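Local coordinates for protein toxin PAU_02230 (Photorhabdus asymbiotica subsp. asymbiotica ATCC 43949, PDB 6HV6) that is a bacterial toxin, also called PaTox, whose modelled part joins a helical region to an alpha/beta region built on an antiparallel six-stranded sheet, at residues Glu81-Met86 with Lys159-Phe164; Gln87-Asp92 with Arg136-Asp141; Ala209-Gln214 with Thr277-Val282; Thr269-Leu274 with Asp318-Met323. The protein carries 1 engineered substitution. All blocks are in the same frame, centred on the assembly; numbering follows the deposited sequence.

Contact 1: Glu81-Met86 with Lys159-Phe164; sequences ENFDTM and KDINAF. With EDO (1,2-ethanediol), chain C.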
loop_
_atom_site.group_PDB
_atom_site.type_symbol
_atom_site.label_atom_id
_atom_site.label_comp_id
_atom_site.label_asym_id
_atom_site.label_seq_id
_atom_site.Cartn_x
_atom_site.Cartn_y
_atom_site.Cartn_z
ATOM N N GLU A 81 19.141 13.738 -7.101
ATOM C CA GLU A 81 18.890 14.325 -8.414
ATOM C C GLU A 81 19.136 13.318 -9.532
ATOM O O GLU A 81 18.323 13.194 -10.461
ATOM C CB GLU A 81 19.768 15.562 -8.604
ATOM C CG GLU A 81 19.522 16.288 -9.907
ATOM C CD GLU A 81 20.407 17.507 -10.075
ATOM O OE1 GLU A 81 20.947 17.995 -9.059
ATOM O OE2 GLU A 81 20.562 17.972 -11.224
ATOM N N ASN A 82 20.244 12.579 -9.459
ATOM C CA ASN A 82 20.484 11.548 -10.465
ATOM C C ASN A 82 19.447 10.434 -10.370
ATOM O O ASN A 82 18.990 9.917 -11.393
ATOM C CB ASN A 82 21.896 10.982 -10.330
ATOM C CG ASN A 82 22.956 11.978 -10.740
ATOM O OD1 ASN A 82 22.640 13.020 -11.310
ATOM N ND2 ASN A 82 24.217 11.665 -10.460
ATOM N N PHE A 83 19.064 10.050 -9.152
ATOM C CA PHE A 83 18.013 9.051 -8.993
ATOM C C PHE A 83 16.728 9.501 -9.680
ATOM O O PHE A 83 16.113 8.736 -10.428
ATOM C CB PHE A 83 17.772 8.779 -7.508
ATOM C CG PHE A 83 16.707 7.745 -7.241
ATOM C CD1 PHE A 83 17.026 6.400 -7.206
ATOM C CD2 PHE A 83 15.391 8.124 -7.010
ATOM C CE1 PHE A 83 16.052 5.448 -6.963
ATOM C CE2 PHE A 83 14.412 7.173 -6.762
ATOM C CZ PHE A 83 14.743 5.836 -6.738
ATOM N N ASP A 84 16.315 10.750 -9.445
ATOM C CA ASP A 84 15.098 11.267 -10.066
ATOM C C ASP A 84 15.208 11.270 -11.591
ATOM O O ASP A 84 14.255 10.906 -12.288
ATOM C CB ASP A 84 14.796 12.675 -9.542
ATOM C CG ASP A 84 14.536 12.707 -8.030
ATOM O OD1 ASP A 84 14.157 11.665 -7.448
ATOM O OD2 ASP A 84 14.704 13.785 -7.421
ATOM N N THR A 85 16.365 11.669 -12.127
ATOM C CA THR A 85 16.578 11.617 -13.572
ATOM C C THR A 85 16.424 10.195 -14.106
ATOM O O THR A 85 15.778 9.969 -15.137
ATOM C CB THR A 85 17.964 12.172 -13.911
ATOM O OG1 THR A 85 18.026 13.552 -13.540
ATOM C CG2 THR A 85 18.238 12.060 -15.393
ATOM N N MET A 86 17.004 9.216 -13.411
ATOM C CA MET A 86 16.876 7.831 -13.856
ATOM C C MET A 86 15.418 7.378 -13.846
ATOM O O MET A 86 14.954 6.724 -14.788
ATOM C CB MET A 86 17.718 6.918 -12.971
ATOM C CG MET A 86 17.360 5.442 -13.113
ATOM S SD MET A 86 18.314 4.416 -11.982
ATOM C CE MET A 86 17.483 4.786 -10.440
ATOM N N LYS A 159 14.337 -0.843 -5.019
ATOM C CA LYS A 159 13.280 -1.296 -4.119
ATOM C C LYS A 159 13.558 -0.874 -2.677
ATOM O O LYS A 159 12.648 -0.440 -1.964
ATOM C CB LYS A 159 13.124 -2.815 -4.220
ATOM C CG LYS A 159 12.345 -3.271 -5.447
ATOM C CD LYS A 159 12.584 -4.748 -5.761
ATOM C CE LYS A 159 11.894 -5.653 -4.768
ATOM N NZ LYS A 159 10.416 -5.735 -4.999
ATOM N N ASP A 160 14.811 -0.980 -2.232
ATOM C CA ASP A 160 15.145 -0.538 -0.878
ATOM C C ASP A 160 14.949 0.969 -0.721
ATOM O O ASP A 160 14.473 1.436 0.321
ATOM C CB ASP A 160 16.584 -0.915 -0.531
ATOM C CG ASP A 160 16.744 -2.387 -0.187
ATOM O OD1 ASP A 160 15.728 -3.082 0.033
ATOM O OD2 ASP A 160 17.905 -2.850 -0.141
ATOM N N ILE A 161 15.328 1.743 -1.736
ATOM C CA ILE A 161 15.125 3.188 -1.687
ATOM C C ILE A 161 13.638 3.505 -1.573
ATOM O O ILE A 161 13.211 4.283 -0.710
ATOM C CB ILE A 161 15.772 3.844 -2.919
ATOM C CG1 ILE A 161 17.299 3.811 -2.774
ATOM C CG2 ILE A 161 15.252 5.263 -3.149
ATOM C CD1 ILE A 161 18.025 4.331 -3.965
ATOM N N ASN A 162 12.824 2.874 -2.417
ATOM C CA ASN A 162 11.381 3.098 -2.372
ATOM C C ASN A 162 10.786 2.675 -1.034
ATOM O O ASN A 162 9.896 3.350 -0.505
ATOM C CB ASN A 162 10.694 2.345 -3.510
ATOM C CG ASN A 162 11.012 2.929 -4.868
ATOM O OD1 ASN A 162 11.345 4.108 -4.984
ATOM N ND2 ASN A 162 10.911 2.103 -5.907
ATOM N N ALA A 163 11.249 1.547 -0.484
ATOM C CA ALA A 163 10.722 1.070 0.792
ATOM C C ALA A 163 11.062 2.036 1.917
ATOM O O ALA A 163 10.225 2.309 2.792
ATOM C CB ALA A 163 11.264 -0.328 1.107
ATOM N N PHE A 164 12.282 2.566 1.918
ATOM C CA PHE A 164 12.643 3.519 2.960
ATOM C C PHE A 164 11.797 4.781 2.864
ATOM O O PHE A 164 11.387 5.346 3.890
ATOM C CB PHE A 164 14.123 3.863 2.885
ATOM C CG PHE A 164 14.582 4.740 4.012
ATOM C CD1 PHE A 164 14.847 4.203 5.261
ATOM C CD2 PHE A 164 14.727 6.103 3.826
ATOM C CE1 PHE A 164 15.264 5.007 6.307
ATOM C CE2 PHE A 164 15.145 6.915 4.865
ATOM C CZ PHE A 164 15.412 6.369 6.107
HETATM C C1 EDO C . 20.436 -1.658 -1.399
HETATM O O1 EDO C . 20.285 -2.762 -0.501
HETATM C C2 EDO C . 21.713 -0.893 -1.084
HETATM O O2 EDO C . 21.990 0.004 -2.165
#

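Contact 2: Gln87-Asp92 with Arg136-Asp141; sequences QRMALD and RYISPD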
loop_
_atom_site.group_PDB
_atom_site.type_symbol
_atom_site.label_atom_id
_atom_site.label_comp_id
_atom_site.label_asym_id
_atom_site.label_seq_id
_atom_site.Cartn_x
_atom_site.Cartn_y
_atom_site.Cartn_z
ATOM N N GLN A 87 14.676 7.734 -12.793
ATOM C CA GLN A 87 13.283 7.303 -12.690
ATOM C C GLN A 87 12.435 7.893 -13.804
ATOM O O GLN A 87 11.540 7.222 -14.332
ATOM C CB GLN A 87 12.711 7.691 -11.324
ATOM C CG GLN A 87 13.380 6.994 -10.138
ATOM C CD GLN A 87 13.182 5.495 -10.142
ATOM O OE1 GLN A 87 13.778 4.777 -10.944
ATOM N NE2 GLN A 87 12.340 5.011 -9.239
ATOM N N ARG A 88 12.687 9.153 -14.166
ATOM C CA ARG A 88 11.963 9.744 -15.286
ATOM C C ARG A 88 12.291 9.012 -16.580
ATOM O O ARG A 88 11.391 8.685 -17.364
ATOM C CB ARG A 88 12.278 11.238 -15.396
ATOM C CG ARG A 88 11.670 12.092 -14.265
ATOM C CD ARG A 88 11.862 13.600 -14.496
ATOM N NE ARG A 88 13.156 14.092 -14.023
ATOM C CZ ARG A 88 14.201 14.347 -14.810
ATOM N NH1 ARG A 88 14.115 14.157 -16.122
ATOM N NH2 ARG A 88 15.334 14.798 -14.286
ATOM N N MET A 89 13.572 8.705 -16.799
ATOM C CA MET A 89 13.971 7.969 -17.995
ATOM C C MET A 89 13.362 6.574 -18.012
ATOM O O MET A 89 12.980 6.069 -19.072
ATOM C CB MET A 89 15.504 7.879 -18.066
ATOM C CG MET A 89 16.178 9.222 -18.243
ATOM S SD MET A 89 17.980 9.105 -18.356
ATOM C CE MET A 89 18.149 7.667 -19.417
ATOM N N ALA A 90 13.266 5.934 -16.846
ATOM C CA ALA A 90 12.747 4.573 -16.801
ATOM C C ALA A 90 11.312 4.514 -17.292
ATOM O O ALA A 90 10.906 3.518 -17.904
ATOM C CB ALA A 90 12.851 4.010 -15.385
ATOM N N LEU A 91 10.541 5.576 -17.050
ATOM C CA LEU A 91 9.175 5.653 -17.559
ATOM C C LEU A 91 9.137 5.701 -19.083
ATOM O O LEU A 91 8.187 5.198 -19.692
ATOM C CB LEU A 91 8.477 6.880 -16.979
ATOM C CG LEU A 91 8.364 6.944 -15.456
ATOM C CD1 LEU A 91 7.696 8.248 -15.043
ATOM C CD2 LEU A 91 7.588 5.747 -14.914
ATOM N N ASP A 92 10.148 6.296 -19.718
ATOM C CA ASP A 92 10.187 6.317 -21.177
ATOM C C ASP A 92 10.580 4.968 -21.765
ATOM O O ASP A 92 10.179 4.649 -22.890
ATOM C CB ASP A 92 11.164 7.380 -21.670
ATOM C CG ASP A 92 10.689 8.790 -21.383
ATOM O OD1 ASP A 92 9.461 8.999 -21.276
ATOM O OD2 ASP A 92 11.549 9.690 -21.267
ATOM N N ARG A 136 25.879 6.027 -14.968
ATOM C CA ARG A 136 25.998 5.366 -16.265
ATOM C C ARG A 136 24.629 5.195 -16.917
ATOM O O ARG A 136 24.480 5.386 -18.130
ATOM C CB ARG A 136 26.691 4.009 -16.103
ATOM C CG ARG A 136 28.083 4.111 -15.472
ATOM C CD ARG A 136 29.038 4.902 -16.374
ATOM N NE ARG A 136 29.343 4.109 -17.558
ATOM C CZ ARG A 136 29.165 4.519 -18.810
ATOM N NH1 ARG A 136 28.711 5.736 -19.051
ATOM N NH2 ARG A 136 29.458 3.708 -19.820
ATOM N N TYR A 137 23.613 4.877 -16.123
ATOM C CA TYR A 137 22.271 4.720 -16.680
ATOM C C TYR A 137 21.820 6.006 -17.355
ATOM O O TYR A 137 21.301 5.989 -18.477
ATOM C CB TYR A 137 21.297 4.333 -15.572
ATOM C CG TYR A 137 19.866 4.108 -16.023
ATOM C CD1 TYR A 137 19.017 5.179 -16.322
ATOM C CD2 TYR A 137 19.351 2.821 -16.105
ATOM C CE1 TYR A 137 17.691 4.955 -16.711
ATOM C CE2 TYR A 137 18.048 2.594 -16.494
ATOM C CZ TYR A 137 17.223 3.652 -16.798
ATOM O OH TYR A 137 15.917 3.382 -17.183
ATOM N N ILE A 138 22.005 7.142 -16.676
ATOM C CA ILE A 138 21.497 8.393 -17.221
ATOM C C ILE A 138 22.414 8.979 -18.277
ATOM O O ILE A 138 22.018 9.931 -18.954
ATOM C CB ILE A 138 21.235 9.418 -16.100
ATOM C CG1 ILE A 138 22.519 9.848 -15.411
ATOM C CG2 ILE A 138 20.290 8.829 -15.059
ATOM C CD1 ILE A 138 22.267 10.823 -14.278
ATOM N N SER A 139 23.615 8.429 -18.454
ATOM C CA SER A 139 24.540 8.975 -19.440
ATOM C C SER A 139 24.072 8.617 -20.847
ATOM O O SER A 139 23.528 7.533 -21.067
ATOM C CB SER A 139 25.953 8.431 -19.219
ATOM O OG SER A 139 26.832 8.839 -20.262
ATOM N N PRO A 140 24.300 9.492 -21.829
ATOM C CA PRO A 140 23.867 9.172 -23.191
ATOM C C PRO A 140 24.760 8.169 -23.901
ATOM O O PRO A 140 24.389 7.706 -24.987
ATOM C CB PRO A 140 23.890 10.533 -23.900
ATOM C CG PRO A 140 24.886 11.318 -23.160
ATOM C CD PRO A 140 24.833 10.860 -21.725
ATOM N N ASP A 141 25.908 7.795 -23.342
ATOM C CA ASP A 141 26.725 6.798 -24.022
ATOM C C ASP A 141 26.385 5.361 -23.622
ATOM O O ASP A 141 27.075 4.438 -24.057
ATOM C CB ASP A 141 28.223 7.080 -23.815
ATOM C CG ASP A 141 28.646 7.006 -22.366
ATOM O OD1 ASP A 141 27.783 6.809 -21.491
ATOM O OD2 ASP A 141 29.854 7.156 -22.099
#

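Contact 3: Ala209-Gln214 with Thr277-Val282; sequences ALQSSQ and TEISSV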
loop_
_atom_site.group_PDB
_atom_site.type_symbol
_atom_site.label_atom_id
_atom_site.label_comp_id
_atom_site.label_asym_id
_atom_site.label_seq_id
_atom_site.Cartn_x
_atom_site.Cartn_y
_atom_site.Cartn_z
ATOM N N ALA A 209 -11.853 -7.802 11.828
ATOM C CA ALA A 209 -10.805 -7.856 12.843
ATOM C C ALA A 209 -11.078 -6.867 13.965
ATOM O O ALA A 209 -10.945 -7.197 15.149
ATOM C CB ALA A 209 -9.442 -7.555 12.208
ATOM N N LEU A 210 -11.458 -5.639 13.611
ATOM C CA LEU A 210 -11.691 -4.627 14.633
ATOM C C LEU A 210 -12.880 -4.993 15.506
ATOM O O LEU A 210 -12.848 -4.780 16.723
ATOM C CB LEU A 210 -11.895 -3.255 13.987
ATOM C CG LEU A 210 -10.619 -2.503 13.612
ATOM C CD1 LEU A 210 -10.976 -1.297 12.742
ATOM C CD2 LEU A 210 -9.899 -2.050 14.876
ATOM N N GLN A 211 -13.935 -5.551 14.909
ATOM C CA GLN A 211 -15.123 -5.893 15.683
ATOM C C GLN A 211 -14.938 -7.140 16.539
ATOM O O GLN A 211 -15.752 -7.389 17.436
ATOM C CB GLN A 211 -16.321 -6.065 14.749
ATOM C CG GLN A 211 -16.649 -4.785 13.955
ATOM C CD GLN A 211 -18.009 -4.848 13.263
ATOM O OE1 GLN A 211 -18.812 -5.750 13.518
ATOM N NE2 GLN A 211 -18.270 -3.883 12.388
ATOM N N SER A 212 -13.886 -7.920 16.304
ATOM C CA SER A 212 -13.671 -9.166 17.025
ATOM C C SER A 212 -12.363 -9.160 17.810
ATOM O O SER A 212 -11.876 -10.225 18.186
ATOM C CB SER A 212 -13.696 -10.348 16.057
ATOM O OG SER A 212 -12.680 -10.187 15.070
ATOM N N SER A 213 -11.786 -7.983 18.067
ATOM C CA SER A 213 -10.558 -7.868 18.863
ATOM C C SER A 213 -9.421 -8.677 18.252
ATOM O O SER A 213 -8.661 -9.340 18.958
ATOM C CB SER A 213 -10.794 -8.294 20.319
ATOM O OG SER A 213 -11.938 -7.655 20.852
ATOM N N GLN A 214 -9.295 -8.615 16.923
ATOM C CA GLN A 214 -8.223 -9.287 16.202
ATOM C C GLN A 214 -7.421 -8.325 15.340
ATOM O O GLN A 214 -6.649 -8.782 14.487
ATOM C CB GLN A 214 -8.786 -10.418 15.334
ATOM C CG GLN A 214 -9.337 -11.588 16.148
ATOM C CD GLN A 214 -9.835 -12.730 15.277
ATOM O OE1 GLN A 214 -9.189 -13.777 15.172
ATOM N NE2 GLN A 214 -10.986 -12.534 14.652
ATOM N N THR A 277 -24.581 1.270 16.010
ATOM C CA THR A 277 -24.295 0.430 17.163
ATOM C C THR A 277 -22.925 0.771 17.744
ATOM O O THR A 277 -22.077 1.385 17.087
ATOM C CB THR A 277 -24.363 -1.057 16.782
ATOM O OG1 THR A 277 -23.316 -1.376 15.860
ATOM C CG2 THR A 277 -25.703 -1.375 16.127
ATOM N N GLU A 278 -22.717 0.366 18.999
ATOM C CA GLU A 278 -21.448 0.613 19.681
ATOM C C GLU A 278 -20.272 -0.139 19.066
ATOM O O GLU A 278 -19.126 0.143 19.436
ATOM C CB GLU A 278 -21.541 0.230 21.157
ATOM C CG GLU A 278 -22.425 1.114 22.007
ATOM C CD GLU A 278 -22.202 0.862 23.481
ATOM O OE1 GLU A 278 -21.074 1.105 23.958
ATOM O OE2 GLU A 278 -23.142 0.397 24.159
ATOM N N ILE A 279 -20.518 -1.102 18.182
ATOM C CA ILE A 279 -19.463 -1.806 17.453
ATOM C C ILE A 279 -19.908 -1.847 15.997
ATOM O O ILE A 279 -20.753 -2.668 15.622
ATOM C CB ILE A 279 -19.212 -3.220 17.993
ATOM C CG1 ILE A 279 -18.829 -3.169 19.470
ATOM C CG2 ILE A 279 -18.114 -3.916 17.192
ATOM C CD1 ILE A 279 -18.723 -4.547 20.125
ATOM N N SER A 280 -19.362 -0.958 15.169
ATOM C CA SER A 280 -19.768 -0.948 13.774
ATOM C C SER A 280 -18.662 -0.347 12.924
ATOM O O SER A 280 -17.763 0.343 13.416
ATOM C CB SER A 280 -21.090 -0.194 13.581
ATOM O OG SER A 280 -21.008 1.112 14.113
ATOM N N SER A 281 -18.735 -0.638 11.634
ATOM C CA SER A 281 -17.695 -0.247 10.700
ATOM C C SER A 281 -18.346 0.271 9.431
ATOM O O SER A 281 -19.424 -0.180 9.032
ATOM C CB SER A 281 -16.758 -1.414 10.374
ATOM O OG SER A 281 -16.108 -1.885 11.537
ATOM N N VAL A 282 -17.673 1.232 8.813
ATOM C CA VAL A 282 -18.144 1.888 7.609
ATOM C C VAL A 282 -17.025 1.800 6.580
ATOM O O VAL A 282 -15.894 2.222 6.848
ATOM C CB VAL A 282 -18.534 3.351 7.878
ATOM C CG1 VAL A 282 -18.847 4.058 6.589
ATOM C CG2 VAL A 282 -19.735 3.424 8.839
HETATM O O HOH W 1 -20.636 -2.820 11.113
#

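Contact 4: Thr269-Leu274 with Asp318-Met323; sequences TSETKL and DKHSDM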
loop_
_atom_site.group_PDB
_atom_site.type_symbol
_atom_site.label_atom_id
_atom_site.label_comp_id
_atom_site.label_asym_id
_atom_site.label_seq_id
_atom_site.Cartn_x
_atom_site.Cartn_y
_atom_site.Cartn_z
ATOM N N THR A 269 -19.764 15.553 13.184
ATOM C CA THR A 269 -21.008 15.746 13.918
ATOM C C THR A 269 -22.038 14.668 13.596
ATOM O O THR A 269 -23.226 14.850 13.874
ATOM C CB THR A 269 -21.588 17.128 13.612
ATOM O OG1 THR A 269 -21.605 17.326 12.193
ATOM C CG2 THR A 269 -20.754 18.220 14.264
ATOM N N SER A 270 -21.610 13.547 13.013
ATOM C CA SER A 270 -22.531 12.507 12.573
ATOM C C SER A 270 -22.233 11.164 13.230
ATOM O O SER A 270 -22.525 10.119 12.649
ATOM C CB SER A 270 -22.487 12.357 11.051
ATOM O OG SER A 270 -22.492 13.612 10.401
ATOM N N GLU A 271 -21.652 11.174 14.436
ATOM C CA GLU A 271 -21.170 9.931 15.040
ATOM C C GLU A 271 -22.297 8.930 15.237
ATOM O O GLU A 271 -22.224 7.787 14.770
ATOM C CB GLU A 271 -20.496 10.193 16.386
ATOM C CG GLU A 271 -20.382 8.896 17.181
ATOM C CD GLU A 271 -19.686 9.037 18.512
ATOM O OE1 GLU A 271 -19.123 10.111 18.804
ATOM O OE2 GLU A 271 -19.691 8.047 19.265
ATOM N N THR A 272 -23.342 9.333 15.962
ATOM C CA THR A 272 -24.418 8.403 16.280
ATOM C C THR A 272 -25.233 8.034 15.048
ATOM O O THR A 272 -25.978 7.051 15.087
ATOM C CB THR A 272 -25.315 8.993 17.372
ATOM O OG1 THR A 272 -25.874 10.229 16.913
ATOM C CG2 THR A 272 -24.509 9.260 18.642
ATOM N N LYS A 273 -25.088 8.780 13.952
ATOM C CA LYS A 273 -25.736 8.427 12.697
ATOM C C LYS A 273 -24.864 7.508 11.855
ATOM O O LYS A 273 -25.366 6.572 11.227
ATOM C CB LYS A 273 -26.077 9.697 11.910
ATOM C CG LYS A 273 -27.056 10.615 12.625
ATOM C CD LYS A 273 -28.333 9.866 12.975
ATOM C CE LYS A 273 -29.316 10.755 13.712
ATOM N NZ LYS A 273 -29.680 11.960 12.924
ATOM N N LEU A 274 -23.558 7.761 11.845
ATOM C CA LEU A 274 -22.633 6.933 11.088
ATOM C C LEU A 274 -22.505 5.543 11.701
ATOM O O LEU A 274 -22.471 4.534 10.985
ATOM C CB LEU A 274 -21.281 7.635 11.048
ATOM C CG LEU A 274 -20.167 7.146 10.149
ATOM C CD1 LEU A 274 -20.479 7.463 8.707
ATOM C CD2 LEU A 274 -18.909 7.843 10.595
ATOM N N ASP A 318 -9.750 8.608 21.020
ATOM C CA ASP A 318 -10.728 8.586 22.102
ATOM C C ASP A 318 -12.011 9.313 21.727
ATOM O O ASP A 318 -13.072 9.030 22.297
ATOM C CB ASP A 318 -10.154 9.225 23.376
ATOM C CG ASP A 318 -9.212 8.304 24.135
ATOM O OD1 ASP A 318 -8.953 7.177 23.670
ATOM O OD2 ASP A 318 -8.732 8.712 25.215
ATOM N N LYS A 319 -11.934 10.269 20.809
ATOM C CA LYS A 319 -13.075 11.102 20.461
ATOM C C LYS A 319 -13.369 10.952 18.980
ATOM O O LYS A 319 -12.451 10.955 18.154
ATOM C CB LYS A 319 -12.820 12.580 20.789
ATOM C CG LYS A 319 -12.663 12.881 22.270
ATOM C CD LYS A 319 -12.681 14.381 22.528
ATOM C CE LYS A 319 -12.780 14.689 24.018
ATOM N NZ LYS A 319 -12.769 16.154 24.286
ATOM N N HIS A 320 -14.653 10.813 18.647
ATOM C CA HIS A 320 -15.030 10.741 17.240
ATOM C C HIS A 320 -14.604 11.999 16.488
ATOM O O HIS A 320 -14.136 11.924 15.344
ATOM C CB HIS A 320 -16.538 10.525 17.109
ATOM C CG HIS A 320 -17.027 10.608 15.700
ATOM N ND1 HIS A 320 -16.919 9.559 14.813
ATOM C CD2 HIS A 320 -17.590 11.629 15.010
ATOM C CE1 HIS A 320 -17.403 9.925 13.640
ATOM N NE2 HIS A 320 -17.817 11.175 13.733
ATOM N N SER A 321 -14.747 13.166 17.121
ATOM C CA SER A 321 -14.444 14.412 16.424
ATOM C C SER A 321 -12.973 14.495 16.046
ATOM O O SER A 321 -12.636 15.069 15.005
ATOM C CB SER A 321 -14.842 15.619 17.275
ATOM O OG SER A 321 -14.052 15.721 18.444
ATOM N N ASP A 322 -12.085 13.930 16.868
ATOM C CA ASP A 322 -10.671 13.904 16.511
ATOM C C ASP A 322 -10.414 12.960 15.351
ATOM O O ASP A 322 -9.637 13.278 14.443
ATOM C CB ASP A 322 -9.826 13.492 17.712
ATOM C CG ASP A 322 -9.796 14.560 18.784
ATOM O OD1 ASP A 322 -9.946 15.746 18.432
ATOM O OD2 ASP A 322 -9.607 14.210 19.962
ATOM N N MET A 323 -11.028 11.779 15.382
ATOM C CA MET A 323 -10.859 10.841 14.279
ATOM C C MET A 323 -11.347 11.458 12.978
ATOM O O MET A 323 -10.670 11.367 11.944
ATOM C CB MET A 323 -11.592 9.535 14.605
ATOM C CG MET A 323 -11.412 8.401 13.600
ATOM S SD MET A 323 -12.525 8.583 12.200
ATOM C CE MET A 323 -14.091 8.092 12.933
HETATM O O HOH W 2 -16.747 10.725 20.617
#

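Contact 1: Glu81-Met86 with Lys159-Phe164
Phe83 and Ile161 mark the nearest approach of two helices, 80-93 and the long helix 144-176, in helix-helix packing where large apolar side chains span the 9.8 Å between the CA atoms of these two residues. Phe83 supplies most of the reach: with CG anti to the backbone N (chi1 -179°), its ring leaves helix 80-93 toward the partner. Ile161 answers with two branches. Its CG2 methyl lies 3.7 Å from Phe83 CZ, approaching obliquely, while CD1 at the end of the other branch rests 3.8 Å from Phe83 CE1. The two methyls of the branched isoleucine thus lie against the CE1-CZ corner of the ring. Asn162, on the exposed side, sends OD1 to the ring edge near its plane, with its amide turned 74° from the ring. Tyr78 also meets the Phe83 ring and touches Ile161, adding a second aromatic group to the apolar cluster, and Met86, one turn further along, packs on Met154 and Ile158 of helix 144-176. Thr85 suits its place on the far side of helix 80-93, because its hydroxyl can turn back to the helix. Both Thr85 N and Thr85 OG1 give hydrogen bonds to Glu81 O, reaching it from opposite faces of the carbonyl plane at 3.0 and 3.1 Å.

Contact 2: Gln87-Asp92 with Arg136-Asp141
Met89 of helix 80-93 lies against Tyr137 and Ile138 in the last turn of helix 130-138, and the CA atoms of Met89 and Ile138 come within 7.6 Å. The methionine starts toward its partners: CB sits at the edge of the Tyr137 ring, in its plane, 3.9 Å from CE1. CG then carries the chain outward to SD, which settles 3.8 Å from Ile138 CA and also touches CB and CG2 of that residue, the two side chains crossing at about a right angle. A bend at the last torsion (chi3 42°) swings CE back beside Tyr137, where the methyl lies 3.7 Å from Tyr137 O and obliquely against CE1. Methionine suits this place because its unbranched, flexible chain can follow both a ring and a stretch of backbone. Tyr137 slides past it in the opposite direction and ends on Ala90, the residue after Met89, its OH 3.4 Å from Ala90 CA and 3.6 Å from Ala90 CB; the small alanine lets the phenol lie close to the helix. That hydroxyl is hydrogen-bonded to Tyr110 OH. Beyond the helix end the chain turns, and Asp141 OD1 accepts from both Arg136 NH1, in a salt bridge of 2.8 Å, and Ser139 OG, which comes from above the carboxylate plane at 2.6 Å. Helix 144-176 also packs against the contact: its Lys147 touches Met89 and bonds Tyr137 O, while Leu150 and Met154 pack on Tyr137.

Contact 3: Ala209-Gln214 with Thr277-Val282
Gln211, the last residue of helix 199-211, reaches over to Ile279 and Ser281 where strand 280-286 of the six-stranded antiparallel sheet begins, so the contact fixes a helix end to a strand start. The glutamine side chain runs extended beyond CG (chi2 -167°). Its aliphatic part lies on the CG2 methyl of Ile279, which is 3.7 Å from both CB and CG of Gln211, and the two chains cross obliquely. The amide goes further. Gln211 NE2 donates to Ser281 OG at 3.1 Å in a nearly straight bond (170°), with the hydroxyl close to the amide plane. Its other N-H goes to a water 2.9 Å from NE2, and the same water accepts from Ser281 N at 2.9 Å. Ser281 OG has a further partner in Ser294 OG on strand 289-296.

Each side has its own local bracing. After the helix, Ser213 takes left-handed backbone angles, which brings Gln214 N within 2.8 Å of Ala209 O, and Gln214 NE2 bonds Ser212 OG. Ahead of the strand, Thr277 OG1 donates to Ile279 O at 2.9 Å, from above the carbonyl plane, and Ser280 OG donates to Thr277 O.

A glutamine fits here because it combines a greasy stem with a double donor. NE2 and Ser281 N are both donors and cannot bond each other; the water, accepting from both, reconciles them, and the serine hydroxyl gives the amide its direct acceptor.

Contact 4: Thr269-Leu274 with Asp318-Met323
Glu271 lays its CB over one face of the His320 ring, 3.6 Å from the centroid and 18° off the normal, a CH-pi contact. The rest of the glutamate continues past the imidazole in the opposite sense to the histidine side chain, and OE1 comes to 3.1 Å from His320 CB. Both side chains leave their helices with CG anti to the backbone N (chi1 163° for Glu271, 173° for His320), which brings each across the gap toward the other. At the ring edge, near its plane, Leu274 CD2 approaches His320 CE1 at 4.0 Å, so the imidazole meets carbon both on a face and at its rim.

The two segments are helix beginnings: the single turn 271-274 leads toward strand 280-286, and helix 320-334 follows strand 313-317 after two residues. Ser270 O closes the short turn by accepting from Leu274 N at 2.7 Å. At the other start, a water gives a hydrogen bond to Glu271 OE1 at 3.1 Å and accepts from His320 N at 2.9 Å. It thereby ties the carboxylate to the first turn of a helix, an end whose partial positive charge would be expected to suit an acid.

Further out, polar partners hold both sides of the CH-pi pair. His320 NE2 bonds the backbone O of Leu267, which, together with the glutamate over the face, would restrain the ring's rotation. Glu271 OE2 is gripped by Tyr305 OH and, as a salt bridge, by Lys295 NZ, from strands 304-309 and 289-296 of the antiparallel sheet.

In the fold
The four contacts form two touching pairs on opposite sides of the chain's centre. Contacts 1 and 2 share helix 80-93 and meet where Met86 CG lies 3.6 Å from Tyr137 CD1, contact 2 being nested in the loop that contact 1 closes. Contacts 3 and 4 interlock along the chain and meet where Val282 CG2 touches Leu274 O. Centres of contacts 2 and 4 are about 49 Å apart. Contacts 1 and 4 are buried, 2 and 3 partly so. In the pair built on helices, methyls, sulfur and rings do the joining; beside the sheet, apolar contact is mixed with polar: an amide-hydroxyl bond and a shared water in contact 3, a CH-pi pair and a shared water in contact 4.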